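Local coordinates for protein putative 4-amino-4-deoxychorismate lyase (Thermus thermophilus, PDB 2ZGI) that binds pyridoxal-5'-phosphate and is probably a lyase of the class-IV aminotransferase family, perhaps acting on 4-amino-4-deoxychorismate, at residues R162-L167 against I183-V188; T114-H119 against R134-E139; E60-D65 against G88-E93; T27-G32 against F239-Y244. One frame throughout, in Å; residues are numbered along the deposited sequence.

Interaction 1. Residues R162-L167 against I183-V188. With PLP (pyridoxal-5'-phosphate), chain P.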
loop_
_atom_site.group_PDB
_atom_site.type_symbol
_atom_site.label_atom_id
_atom_site.label_comp_id
_atom_site.label_asym_id
_atom_site.label_seq_id
_atom_site.Cartn_x
_atom_site.Cartn_y
_atom_site.Cartn_z
ATOM N N ARG D 162 10.358 5.492 19.455
ATOM C CA ARG D 162 11.031 6.554 20.214
ATOM C C ARG D 162 12.545 6.468 20.156
ATOM O O ARG D 162 13.245 7.184 20.883
ATOM C CB ARG D 162 10.542 6.609 21.663
ATOM C CG ARG D 162 10.207 5.269 22.275
ATOM C CD ARG D 162 11.444 4.521 22.769
ATOM N NE ARG D 162 11.118 3.731 23.971
ATOM C CZ ARG D 162 10.847 2.421 23.983
ATOM N NH1 ARG D 162 10.862 1.694 22.856
ATOM N NH2 ARG D 162 10.547 1.839 25.138
ATOM N N THR D 163 13.051 5.590 19.286
ATOM C CA THR D 163 14.484 5.466 19.064
ATOM C C THR D 163 14.774 5.484 17.560
ATOM O O THR D 163 13.878 5.262 16.747
ATOM C CB THR D 163 15.072 4.178 19.694
ATOM O OG1 THR D 163 14.411 3.029 19.132
ATOM C CG2 THR D 163 14.928 4.196 21.248
ATOM N N SER D 164 16.026 5.752 17.221
ATOM C CA SER D 164 16.467 5.885 15.834
ATOM C C SER D 164 17.256 4.619 15.474
ATOM O O SER D 164 18.231 4.284 16.148
ATOM C CB SER D 164 17.392 7.090 15.689
ATOM O OG SER D 164 16.758 8.294 16.070
ATOM N N PRO D 165 16.831 3.901 14.424
ATOM C CA PRO D 165 17.542 2.654 14.165
ATOM C C PRO D 165 18.840 2.839 13.351
ATOM O O PRO D 165 18.915 3.702 12.455
ATOM C CB PRO D 165 16.501 1.806 13.426
ATOM C CG PRO D 165 15.617 2.786 12.786
ATOM C CD PRO D 165 15.581 4.008 13.651
ATOM N N LEU D 166 19.850 2.051 13.705
ATOM C CA LEU D 166 21.126 2.024 12.985
ATOM C C LEU D 166 21.457 0.589 12.613
ATOM O O LEU D 166 21.079 -0.344 13.320
ATOM C CB LEU D 166 22.266 2.551 13.861
ATOM C CG LEU D 166 22.322 4.011 14.322
ATOM C CD1 LEU D 166 21.574 4.230 15.628
ATOM C CD2 LEU D 166 23.771 4.357 14.554
ATOM N N LEU D 167 22.199 0.426 11.519
ATOM C CA LEU D 167 22.636 -0.890 11.067
ATOM C C LEU D 167 24.163 -0.945 10.999
ATOM O O LEU D 167 24.792 -0.046 10.445
ATOM C CB LEU D 167 22.044 -1.177 9.688
ATOM C CG LEU D 167 22.349 -2.535 9.043
ATOM C CD1 LEU D 167 21.691 -3.662 9.807
ATOM C CD2 LEU D 167 21.878 -2.514 7.596
ATOM N N ILE D 183 19.024 13.290 17.530
ATOM C CA ILE D 183 20.236 13.902 18.028
ATOM C C ILE D 183 21.216 12.812 18.454
ATOM O O ILE D 183 22.405 12.904 18.143
ATOM C CB ILE D 183 19.892 14.897 19.180
ATOM C CG1 ILE D 183 19.256 16.154 18.575
ATOM C CG2 ILE D 183 21.130 15.246 20.034
ATOM C CD1 ILE D 183 18.342 16.928 19.518
ATOM N N THR D 184 20.729 11.782 19.157
ATOM C CA THR D 184 21.600 10.716 19.646
ATOM C C THR D 184 22.289 10.023 18.483
ATOM O O THR D 184 23.497 9.835 18.512
ATOM C CB THR D 184 20.864 9.691 20.544
ATOM O OG1 THR D 184 20.152 10.397 21.570
ATOM C CG2 THR D 184 21.848 8.767 21.201
ATOM N N ARG D 185 21.528 9.698 17.443
ATOM C CA ARG D 185 22.094 9.025 16.277
ATOM C C ARG D 185 23.283 9.798 15.676
ATOM O O ARG D 185 24.367 9.235 15.447
ATOM C CB ARG D 185 21.023 8.811 15.218
ATOM C CG ARG D 185 21.528 7.923 14.109
ATOM C CD ARG D 185 20.401 7.176 13.425
ATOM N NE ARG D 185 19.427 8.079 12.817
ATOM C CZ ARG D 185 18.396 7.655 12.103
ATOM N NH1 ARG D 185 18.225 6.344 11.900
ATOM N NH2 ARG D 185 17.553 8.544 11.574
ATOM N N GLU D 186 23.077 11.088 15.448
ATOM C CA GLU D 186 24.159 11.963 14.968
ATOM C C GLU D 186 25.405 11.945 15.867
ATOM O O GLU D 186 26.536 11.929 15.388
ATOM C CB GLU D 186 23.626 13.375 14.741
ATOM C CG GLU D 186 22.596 13.439 13.592
ATOM C CD GLU D 186 23.152 12.937 12.259
ATOM O OE1 GLU D 186 24.367 13.160 11.962
ATOM O OE2 GLU D 186 22.368 12.304 11.515
ATOM N N LYS D 187 25.186 11.932 17.173
ATOM C CA LYS D 187 26.274 11.819 18.121
ATOM C C LYS D 187 26.936 10.452 17.996
ATOM O O LYS D 187 28.158 10.361 18.033
ATOM C CB LYS D 187 25.791 12.055 19.560
ATOM C CG LYS D 187 25.161 13.431 19.826
ATOM C CD LYS D 187 25.941 14.595 19.226
ATOM C CE LYS D 187 25.522 15.897 19.893
ATOM N NZ LYS D 187 26.585 16.906 19.884
ATOM N N VAL D 188 26.135 9.398 17.839
ATOM C CA VAL D 188 26.698 8.055 17.692
ATOM C C VAL D 188 27.562 7.970 16.417
ATOM O O VAL D 188 28.681 7.439 16.457
ATOM C CB VAL D 188 25.641 6.937 17.774
ATOM C CG1 VAL D 188 26.249 5.602 17.382
ATOM C CG2 VAL D 188 25.071 6.834 19.198
HETATM N N1 PLP P . 12.413 8.366 16.727
HETATM C C2 PLP P . 11.293 9.026 17.088
HETATM C C2A PLP P . 10.010 8.740 16.363
HETATM C C3 PLP P . 11.328 9.949 18.139
HETATM O O3 PLP P . 10.172 10.591 18.468
HETATM C C4 PLP P . 12.547 10.203 18.779
HETATM C C4A PLP P . 12.694 11.218 19.892
HETATM C C5 PLP P . 13.693 9.529 18.361
HETATM C C6 PLP P . 13.581 8.610 17.319
HETATM C C5A PLP P . 15.040 9.719 19.026
HETATM O O4P PLP P . 15.607 11.022 18.881
HETATM P P PLP P . 16.715 11.621 19.869
HETATM O O1P PLP P . 17.954 10.772 19.726
HETATM O O2P PLP P . 16.209 11.555 21.293
HETATM O O3P PLP P . 16.794 13.006 19.315
HETATM O O HOH W 1 18.618 9.425 17.738
#

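Interaction 2. Residues T114-H119 against R134-E139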
loop_
_atom_site.group_PDB
_atom_site.type_symbol
_atom_site.label_atom_id
_atom_site.label_comp_id
_atom_site.label_asym_id
_atom_site.label_seq_id
_atom_site.Cartn_x
_atom_site.Cartn_y
_atom_site.Cartn_z
ATOM N N THR D 114 6.824 -3.297 12.371
ATOM C CA THR D 114 5.369 -3.197 12.273
ATOM C C THR D 114 4.967 -2.764 10.867
ATOM O O THR D 114 5.820 -2.433 10.061
ATOM C CB THR D 114 4.780 -2.229 13.332
ATOM O OG1 THR D 114 4.923 -0.858 12.884
ATOM C CG2 THR D 114 5.463 -2.416 14.703
ATOM N N GLY D 115 3.675 -2.754 10.594
ATOM C CA GLY D 115 3.140 -2.193 9.343
ATOM C C GLY D 115 2.745 -0.720 9.444
ATOM O O GLY D 115 2.276 -0.129 8.459
ATOM N N TYR D 116 2.920 -0.107 10.623
ATOM C CA TYR D 116 2.618 1.314 10.777
ATOM C C TYR D 116 3.587 2.188 10.003
ATOM O O TYR D 116 4.789 1.917 9.959
ATOM C CB TYR D 116 2.588 1.731 12.257
ATOM C CG TYR D 116 1.430 1.083 12.970
ATOM C CD1 TYR D 116 0.124 1.503 12.721
ATOM C CD2 TYR D 116 1.637 0.007 13.839
ATOM C CE1 TYR D 116 -0.966 0.897 13.359
ATOM C CE2 TYR D 116 0.553 -0.611 14.493
ATOM C CZ TYR D 116 -0.742 -0.166 14.227
ATOM O OH TYR D 116 -1.814 -0.766 14.846
ATOM N N ARG D 117 3.047 3.246 9.414
ATOM C CA ARG D 117 3.841 4.217 8.651
ATOM C C ARG D 117 3.993 5.539 9.422
ATOM O O ARG D 117 3.090 5.925 10.186
ATOM C CB ARG D 117 3.157 4.530 7.302
ATOM C CG ARG D 117 3.502 3.559 6.153
ATOM C CD ARG D 117 3.034 2.147 6.395
ATOM N NE ARG D 117 1.582 2.059 6.530
ATOM C CZ ARG D 117 0.723 1.921 5.519
ATOM N NH1 ARG D 117 1.152 1.901 4.273
ATOM N NH2 ARG D 117 -0.585 1.869 5.756
ATOM N N VAL D 118 5.135 6.204 9.219
ATOM C CA VAL D 118 5.282 7.640 9.524
ATOM C C VAL D 118 4.402 8.487 8.572
ATOM O O VAL D 118 3.921 7.997 7.510
ATOM C CB VAL D 118 6.761 8.084 9.480
ATOM C CG1 VAL D 118 7.577 7.245 10.452
ATOM C CG2 VAL D 118 7.350 7.946 8.046
ATOM N N HIS D 119 4.121 9.722 8.981
ATOM C CA HIS D 119 3.485 10.643 8.080
ATOM C C HIS D 119 4.471 11.215 7.058
ATOM O O HIS D 119 5.594 11.615 7.408
ATOM C CB HIS D 119 2.755 11.768 8.791
ATOM C CG HIS D 119 1.907 12.566 7.855
ATOM N ND1 HIS D 119 2.438 13.498 6.988
ATOM C CD2 HIS D 119 0.584 12.507 7.584
ATOM C CE1 HIS D 119 1.471 14.017 6.260
ATOM N NE2 HIS D 119 0.337 13.433 6.604
ATOM N N ARG D 134 2.864 5.570 18.857
ATOM C CA ARG D 134 2.237 4.859 20.006
ATOM C C ARG D 134 1.799 3.457 19.595
ATOM O O ARG D 134 2.142 2.467 20.254
ATOM C CB ARG D 134 1.038 5.629 20.545
ATOM C CG ARG D 134 1.369 7.016 21.140
ATOM C CD ARG D 134 0.123 7.645 21.741
ATOM N NE ARG D 134 -0.499 6.790 22.752
ATOM C CZ ARG D 134 -0.163 6.744 24.040
ATOM N NH1 ARG D 134 0.788 7.534 24.541
ATOM N NH2 ARG D 134 -0.809 5.904 24.846
ATOM N N LEU D 135 1.053 3.381 18.494
ATOM C CA LEU D 135 0.518 2.109 17.992
ATOM C C LEU D 135 1.633 1.108 17.638
ATOM O O LEU D 135 1.504 -0.113 17.912
ATOM C CB LEU D 135 -0.421 2.351 16.807
ATOM C CG LEU D 135 -1.682 3.132 17.142
ATOM C CD1 LEU D 135 -2.329 3.659 15.866
ATOM C CD2 LEU D 135 -2.704 2.326 18.057
ATOM N N ALA D 136 2.735 1.617 17.066
ATOM C CA ALA D 136 3.892 0.797 16.776
ATOM C C ALA D 136 4.521 0.208 18.060
ATOM O O ALA D 136 4.876 -0.998 18.097
ATOM C CB ALA D 136 4.937 1.575 15.936
ATOM N N LEU D 137 4.660 1.026 19.111
ATOM C CA LEU D 137 5.224 0.519 20.366
ATOM C C LEU D 137 4.250 -0.464 21.040
ATOM O O LEU D 137 4.679 -1.480 21.594
ATOM C CB LEU D 137 5.571 1.664 21.331
ATOM C CG LEU D 137 6.124 1.252 22.717
ATOM C CD1 LEU D 137 7.453 0.473 22.603
ATOM C CD2 LEU D 137 6.289 2.461 23.638
ATOM N N GLU D 138 2.956 -0.162 20.991
ATOM C CA GLU D 138 1.940 -1.071 21.567
ATOM C C GLU D 138 1.999 -2.462 20.919
ATOM O O GLU D 138 2.009 -3.474 21.613
ATOM C CB GLU D 138 0.531 -0.475 21.528
ATOM C CG GLU D 138 0.308 0.647 22.566
ATOM C CD GLU D 138 -0.927 1.537 22.313
ATOM O OE1 GLU D 138 -1.813 1.153 21.505
ATOM O OE2 GLU D 138 -1.008 2.626 22.943
ATOM N N GLU D 139 2.092 -2.499 19.594
ATOM C CA GLU D 139 2.297 -3.754 18.891
ATOM C C GLU D 139 3.582 -4.482 19.298
ATOM O O GLU D 139 3.562 -5.707 19.573
ATOM C CB GLU D 139 2.217 -3.553 17.368
ATOM C CG GLU D 139 2.227 -4.891 16.595
ATOM C CD GLU D 139 2.340 -4.702 15.100
ATOM O OE1 GLU D 139 1.552 -3.904 14.568
ATOM O OE2 GLU D 139 3.225 -5.340 14.470
HETATM O O HOH W 2 1.509 -3.598 12.053
#

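Interaction 3. Residues E60-D65 against G88-E93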
loop_
_atom_site.group_PDB
_atom_site.type_symbol
_atom_site.label_atom_id
_atom_site.label_comp_id
_atom_site.label_asym_id
_atom_site.label_seq_id
_atom_site.Cartn_x
_atom_site.Cartn_y
_atom_site.Cartn_z
ATOM N N GLU D 60 15.808 31.817 26.089
ATOM C CA GLU D 60 15.860 32.320 27.475
ATOM C C GLU D 60 14.715 31.817 28.349
ATOM O O GLU D 60 14.943 31.430 29.499
ATOM C CB GLU D 60 15.963 33.853 27.565
ATOM C CG GLU D 60 17.002 34.350 28.586
ATOM C CD GLU D 60 16.755 33.913 30.046
ATOM O OE1 GLU D 60 16.252 34.756 30.851
ATOM O OE2 GLU D 60 17.081 32.747 30.410
ATOM N N ALA D 61 13.500 31.799 27.789
ATOM C CA ALA D 61 12.314 31.373 28.505
ATOM C C ALA D 61 12.453 29.907 28.912
ATOM O O ALA D 61 12.134 29.527 30.046
ATOM C CB ALA D 61 11.059 31.601 27.647
ATOM N N PHE D 62 12.975 29.107 27.987
ATOM C CA PHE D 62 13.186 27.694 28.235
ATOM C C PHE D 62 14.314 27.477 29.228
ATOM O O PHE D 62 14.244 26.593 30.057
ATOM C CB PHE D 62 13.469 26.966 26.922
ATOM C CG PHE D 62 12.231 26.412 26.268
ATOM C CD1 PHE D 62 11.394 25.527 26.967
ATOM C CD2 PHE D 62 11.913 26.747 24.959
ATOM C CE1 PHE D 62 10.250 24.996 26.369
ATOM C CE2 PHE D 62 10.756 26.214 24.338
ATOM C CZ PHE D 62 9.937 25.327 25.049
ATOM N N LEU D 63 15.345 28.314 29.141
ATOM C CA LEU D 63 16.478 28.250 30.069
ATOM C C LEU D 63 16.085 28.711 31.470
ATOM O O LEU D 63 16.625 28.207 32.458
ATOM C CB LEU D 63 17.651 29.081 29.557
ATOM C CG LEU D 63 18.327 28.630 28.262
ATOM C CD1 LEU D 63 19.151 29.804 27.674
ATOM C CD2 LEU D 63 19.199 27.410 28.452
ATOM N N GLU D 64 15.162 29.671 31.546
ATOM C CA GLU D 64 14.508 30.053 32.805
ATOM C C GLU D 64 13.749 28.868 33.400
ATOM O O GLU D 64 13.913 28.522 34.563
ATOM C CB GLU D 64 13.503 31.150 32.513
ATOM C CG GLU D 64 13.413 32.254 33.520
ATOM C CD GLU D 64 12.735 33.478 32.912
ATOM O OE1 GLU D 64 13.440 34.311 32.297
ATOM O OE2 GLU D 64 11.493 33.577 33.011
ATOM N N ASP D 65 12.916 28.240 32.579
ATOM C CA ASP D 65 12.224 27.013 32.991
ATOM C C ASP D 65 13.198 25.976 33.498
ATOM O O ASP D 65 12.954 25.324 34.531
ATOM C CB ASP D 65 11.437 26.417 31.821
ATOM C CG ASP D 65 10.238 27.251 31.451
ATOM O OD1 ASP D 65 9.891 28.179 32.232
ATOM O OD2 ASP D 65 9.625 26.966 30.395
ATOM N N GLY D 88 0.899 29.661 21.985
ATOM C CA GLY D 88 0.582 30.088 23.359
ATOM C C GLY D 88 0.976 29.056 24.408
ATOM O O GLY D 88 0.467 29.061 25.531
ATOM N N VAL D 89 1.865 28.146 24.049
ATOM C CA VAL D 89 2.227 27.085 24.971
ATOM C C VAL D 89 3.717 26.915 24.974
ATOM O O VAL D 89 4.329 26.670 23.922
ATOM C CB VAL D 89 1.627 25.698 24.589
ATOM C CG1 VAL D 89 2.265 24.580 25.454
ATOM C CG2 VAL D 89 0.115 25.700 24.733
ATOM N N ARG D 90 4.267 27.093 26.167
ATOM C CA ARG D 90 5.629 26.728 26.467
ATOM C C ARG D 90 5.532 25.766 27.641
ATOM O O ARG D 90 5.193 26.158 28.760
ATOM C CB ARG D 90 6.439 27.970 26.828
ATOM C CG ARG D 90 7.930 27.738 26.932
ATOM C CD ARG D 90 8.637 29.061 27.112
ATOM N NE ARG D 90 8.072 29.805 28.232
ATOM C CZ ARG D 90 8.611 29.814 29.442
ATOM N NH1 ARG D 90 9.723 29.138 29.648
ATOM N NH2 ARG D 90 8.060 30.500 30.434
ATOM N N LEU D 91 5.807 24.501 27.383
ATOM C CA LEU D 91 5.695 23.525 28.419
ATOM C C LEU D 91 7.089 22.974 28.687
ATOM O O LEU D 91 7.824 22.650 27.751
ATOM C CB LEU D 91 4.677 22.476 27.967
ATOM C CG LEU D 91 3.699 21.711 28.864
ATOM C CD1 LEU D 91 2.998 22.531 29.941
ATOM C CD2 LEU D 91 2.661 21.056 27.934
ATOM N N SER D 92 7.473 22.942 29.959
ATOM C CA SER D 92 8.768 22.433 30.385
ATOM C C SER D 92 8.525 21.596 31.621
ATOM O O SER D 92 7.815 22.022 32.561
ATOM C CB SER D 92 9.751 23.581 30.681
ATOM O OG SER D 92 9.874 24.427 29.539
ATOM N N GLU D 93 9.060 20.379 31.603
ATOM C CA GLU D 93 8.838 19.445 32.709
ATOM C C GLU D 93 10.022 18.532 32.958
ATOM O O GLU D 93 10.846 18.306 32.061
ATOM C CB GLU D 93 7.601 18.603 32.430
ATOM C CG GLU D 93 7.577 18.024 31.049
ATOM C CD GLU D 93 6.233 17.432 30.740
ATOM O OE1 GLU D 93 5.532 18.026 29.877
ATOM O OE2 GLU D 93 5.884 16.409 31.398
HETATM O O HOH W 3 6.863 26.868 31.030
#

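Interaction 4. Residues T27-G32 against F239-Y244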
loop_
_atom_site.group_PDB
_atom_site.type_symbol
_atom_site.label_atom_id
_atom_site.label_comp_id
_atom_site.label_asym_id
_atom_site.label_seq_id
_atom_site.Cartn_x
_atom_site.Cartn_y
_atom_site.Cartn_z
ATOM N N THR D 27 12.803 15.650 24.044
ATOM C CA THR D 27 12.993 15.038 25.341
ATOM C C THR D 27 14.488 14.816 25.584
ATOM O O THR D 27 15.205 14.276 24.723
ATOM C CB THR D 27 12.183 13.730 25.510
ATOM O OG1 THR D 27 12.800 12.683 24.766
ATOM C CG2 THR D 27 10.805 13.889 25.011
ATOM N N LEU D 28 14.951 15.251 26.753
ATOM C CA LEU D 28 16.368 15.265 27.095
ATOM C C LEU D 28 16.615 14.424 28.320
ATOM O O LEU D 28 15.689 14.172 29.114
ATOM C CB LEU D 28 16.846 16.672 27.459
ATOM C CG LEU D 28 16.646 17.844 26.520
ATOM C CD1 LEU D 28 15.283 18.445 26.785
ATOM C CD2 LEU D 28 17.780 18.880 26.738
ATOM N N ARG D 29 17.874 14.015 28.487
ATOM C CA ARG D 29 18.322 13.375 29.716
ATOM C C ARG D 29 19.276 14.326 30.425
ATOM O O ARG D 29 20.102 14.946 29.765
ATOM C CB ARG D 29 19.021 12.048 29.414
ATOM C CG ARG D 29 19.151 11.188 30.653
ATOM C CD ARG D 29 19.623 9.785 30.341
ATOM N NE ARG D 29 21.043 9.695 29.994
ATOM C CZ ARG D 29 21.490 9.460 28.765
ATOM N NH1 ARG D 29 20.629 9.322 27.769
ATOM N NH2 ARG D 29 22.813 9.383 28.536
ATOM N N ALA D 30 19.138 14.472 31.746
ATOM C CA ALA D 30 20.119 15.209 32.551
ATOM C C ALA D 30 20.821 14.208 33.435
ATOM O O ALA D 30 20.165 13.327 34.005
ATOM C CB ALA D 30 19.455 16.306 33.416
ATOM N N GLU D 31 22.146 14.305 33.516
ATOM C CA GLU D 31 22.900 13.424 34.385
ATOM C C GLU D 31 23.577 14.271 35.432
ATOM O O GLU D 31 24.285 15.224 35.095
ATOM C CB GLU D 31 23.898 12.567 33.595
ATOM C CG GLU D 31 23.185 11.594 32.621
ATOM C CD GLU D 31 24.095 10.835 31.689
ATOM O OE1 GLU D 31 25.277 11.200 31.532
ATOM O OE2 GLU D 31 23.611 9.835 31.116
ATOM N N GLY D 32 23.331 13.920 36.696
ATOM C CA GLY D 32 23.845 14.678 37.854
ATOM C C GLY D 32 23.697 16.187 37.678
ATOM O O GLY D 32 24.678 16.942 37.833
ATOM N N PHE D 239 27.782 5.805 25.273
ATOM C CA PHE D 239 26.429 6.384 25.300
ATOM C C PHE D 239 25.523 5.859 26.399
ATOM O O PHE D 239 24.366 6.289 26.521
ATOM C CB PHE D 239 25.786 6.284 23.916
ATOM C CG PHE D 239 26.456 7.172 22.908
ATOM C CD1 PHE D 239 26.194 8.540 22.887
ATOM C CD2 PHE D 239 27.404 6.654 22.023
ATOM C CE1 PHE D 239 26.845 9.386 21.973
ATOM C CE2 PHE D 239 28.065 7.489 21.116
ATOM C CZ PHE D 239 27.784 8.862 21.095
ATOM N N LEU D 240 26.056 4.927 27.187
ATOM C CA LEU D 240 25.320 4.310 28.278
ATOM C C LEU D 240 24.945 5.355 29.325
ATOM O O LEU D 240 25.815 6.053 29.825
ATOM C CB LEU D 240 26.138 3.183 28.917
ATOM C CG LEU D 240 25.585 2.436 30.136
ATOM C CD1 LEU D 240 24.578 1.364 29.686
ATOM C CD2 LEU D 240 26.741 1.820 30.931
ATOM N N PRO D 241 23.641 5.453 29.662
ATOM C CA PRO D 241 23.207 6.477 30.617
ATOM C C PRO D 241 23.950 6.335 31.942
ATOM O O PRO D 241 24.054 5.221 32.477
ATOM C CB PRO D 241 21.719 6.160 30.799
ATOM C CG PRO D 241 21.325 5.564 29.503
ATOM C CD PRO D 241 22.496 4.694 29.132
ATOM N N ALA D 242 24.464 7.445 32.457
ATOM C CA ALA D 242 25.174 7.433 33.735
ATOM C C ALA D 242 24.222 7.505 34.941
ATOM O O ALA D 242 24.310 8.413 35.766
ATOM C CB ALA D 242 26.208 8.572 33.773
ATOM N N CYS D 243 23.323 6.529 35.059
ATOM C CA CYS D 243 22.161 6.671 35.937
ATOM C C CYS D 243 21.872 5.506 36.893
ATOM O O CYS D 243 20.768 5.408 37.413
ATOM C CB CYS D 243 20.922 6.959 35.076
ATOM S SG CYS D 243 21.135 8.419 34.041
ATOM N N TYR D 244 22.838 4.620 37.117
ATOM C CA TYR D 244 22.665 3.507 38.081
ATOM C C TYR D 244 23.006 3.925 39.524
ATOM O O TYR D 244 23.827 4.817 39.722
ATOM C CB TYR D 244 23.490 2.285 37.638
ATOM C CG TYR D 244 23.039 1.763 36.277
ATOM C CD1 TYR D 244 21.911 0.930 36.160
ATOM C CD2 TYR D 244 23.716 2.122 35.114
ATOM C CE1 TYR D 244 21.482 0.455 34.921
ATOM C CE2 TYR D 244 23.295 1.660 33.865
ATOM C CZ TYR D 244 22.177 0.819 33.781
ATOM O OH TYR D 244 21.757 0.374 32.542
HETATM O O HOH W 4 23.821 8.583 25.932
#

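Interaction 1. Residues R162-L167 against I183-V188
R185, in the first turn of helix 183-194, makes the one direct hydrogen bond between 162-167 and 183-188: its NH1 donates to P165 O at 2.8 Å. The bond is bent (N-H...O 134°), although the oxygen lies at the guanidinium edge and almost in its plane. A kink at chi3 (60°) in an otherwise stretched chain swings the group toward the strand. Van der Waals packing follows the same side chain. S164 CB rests over one guanidinium face near its rim, 3.7 Å from R185 NE, and L166 CG packs on R185 CD at 3.8 Å. One turn along the helix, V188 CG1 meets L166 CD2 at 4.0 Å. With an alanine in place of R185, P165 O would probably lose this donor and a gap would open beside S164 and L166. A water joins the segments to the cofactor: it accepts from R185 N, donates to PLP O1P and hydrogen-bonds S164 OG at 2.7 Å. I183 N donates a hydrogen bond to PLP O3P at 2.9 Å, while T184 N and OG1 both donate to O1P. R44 and S218 also bind PLP. Holding the phosphate at a helix N-terminus in this way is characteristic of fold-type IV pyridoxal-phosphate enzymes.

Interaction 2. Residues T114-H119 against R134-E139
Y116 lies alongside helix 131-142 with L135 CB over one face of its ring, a CH-pi contact 3.8 Å from the ring centroid and displaced toward the rim on the CZ side. The two side chains cross at about a right angle. Ring atom CE2 meets E139 OE1 at 3.4 Å, with the ring and carboxylate planes 50° apart. T114 runs past the same carboxylate in the reverse sense, CB and CG2 against it, and A136 CB comes within 3.9 Å of T114 OG1. An alanine in place of Y116 would probably strip L135 CB of its CH-pi partner and open a gap beside E139 OE1. Further out, several bonds fix these groups. A water accepts from G115 N and donates to E139 OE1, while E139 OE2 pairs with R112. T114 OG1 accepts from Y116 N at 3.1 Å in an ST turn, made possible by a chi1 of 81°, and also bonds L149 O. Beyond the contact H119 hydrogen-bonds R117 O of the second subunit. The helix thus packs on the end of strand 111-117, whose backbone pairs with the parallel strand 147-151; the three form a beta-alpha-beta unit, and Y116 and A136 both touch L150 of that second strand.

Interaction 3. Residues E60-D65 against G88-E93
R90 of strand 89-96 runs its aliphatic part past F62 of helix 59-72, with CG over one ring face, 3.9 Å from the centroid in a CH-pi contact. This is the close-packed side. L91 O lies at the ring edge, in plane, 3.6 Å from F62 CE1, and S92 OG also comes to the edge, 3.2 Å from CD1. The same hydroxyl donates to D65 OD2 at 2.7 Å, meeting the anti side of the carboxylate and 23° out of its plane. A bend at chi3 (53°) carries the R90 guanidinium past the ring to D65, its plane only 18° from that of the carboxylate. The salt bridge between them is modelled implausibly short for one of two R90 conformers, which leaves its exact geometry doubtful. In this conformer A61 CB lies over one guanidinium face, toward its rim; a water close to D65 OD2 and R90 O sits over the other. The outer side is looser: E64 is exposed, and its OE2 stays 5.3 Å from R90 NH2. Inward, F62 continues onto F83 and V85 of strand 78-86 and L45 of helix 38-51. Strand 89-96 is outermost of its sheet within the chain, and a strand of the second subunit pairs antiparallel with L91, S92 and E93.

Interaction 4. Residues T27-G32 against F239-Y244
With CG opposite its backbone N (chi1 -164°) and a bend at chi3, R29 reaches P241, whereas E31 takes chi1 -64° and then runs extended to A242. The two residues, two apart on strand 24-31, send their side chains to the same face, and their ends converge on E31 OE2. R29 grips this one oxygen side-on with two nitrogens, NE at 2.8 Å and NH2 at 2.7 Å, and the oxygen lies in the guanidinium plane. A third donor comes from across the contact: A242 N bonds E31 OE2 at 2.9 Å, nearly straight (162°), approaching from well above the carboxylate plane. Three donors therefore hold a single carboxylate oxygen, and the ion pair probably limits the rotation of both side chains. P241 CB lies over one guanidinium face near its rim, 3.7 Å from R29 NE, and the proline ring crosses the arginine chain at about a right angle. A242 is the centre of an inverse gamma turn, closed by a weak bond from C243 N to P241 O, and the A242 N-H of this turn faces the carboxylate. The next residue makes the disulfide: C243 SG is joined to C78 on the neighbouring strand 78-86, and it also touches E31 CG at 4.0 Å. A water accepts from R29 NH2 at 2.9 Å, in the guanidinium plane; its link onward to F239 O is modelled too short and remains doubtful. Y97 packs against R29, P241 and C243, while R29 NH1 makes a weak hydrogen bond to S218 O.

Interaction 1 lies at the cofactor and about 8 Å from the chain centre; interactions 2 and 4 touch it and interaction 3 stands apart. Interaction 2, its centre 18 Å away, meets it where L137 CD1 lies 3.6 Å from R162 NH1. On another flank F239 of interaction 4 packs on the phosphate-binding helix, CE2 3.6 Å from V188 CG2, and the R29 side chain is about 8 Å from PLP and about 5 Å from that of S218. Interaction 3 has its centre 26 Å from that of interaction 1, but it shares a sheet with interaction 4. Interactions 2 and 3, 30 Å apart between centres, both reach the second subunit. Interaction 4 closes a chain loop holding the other three.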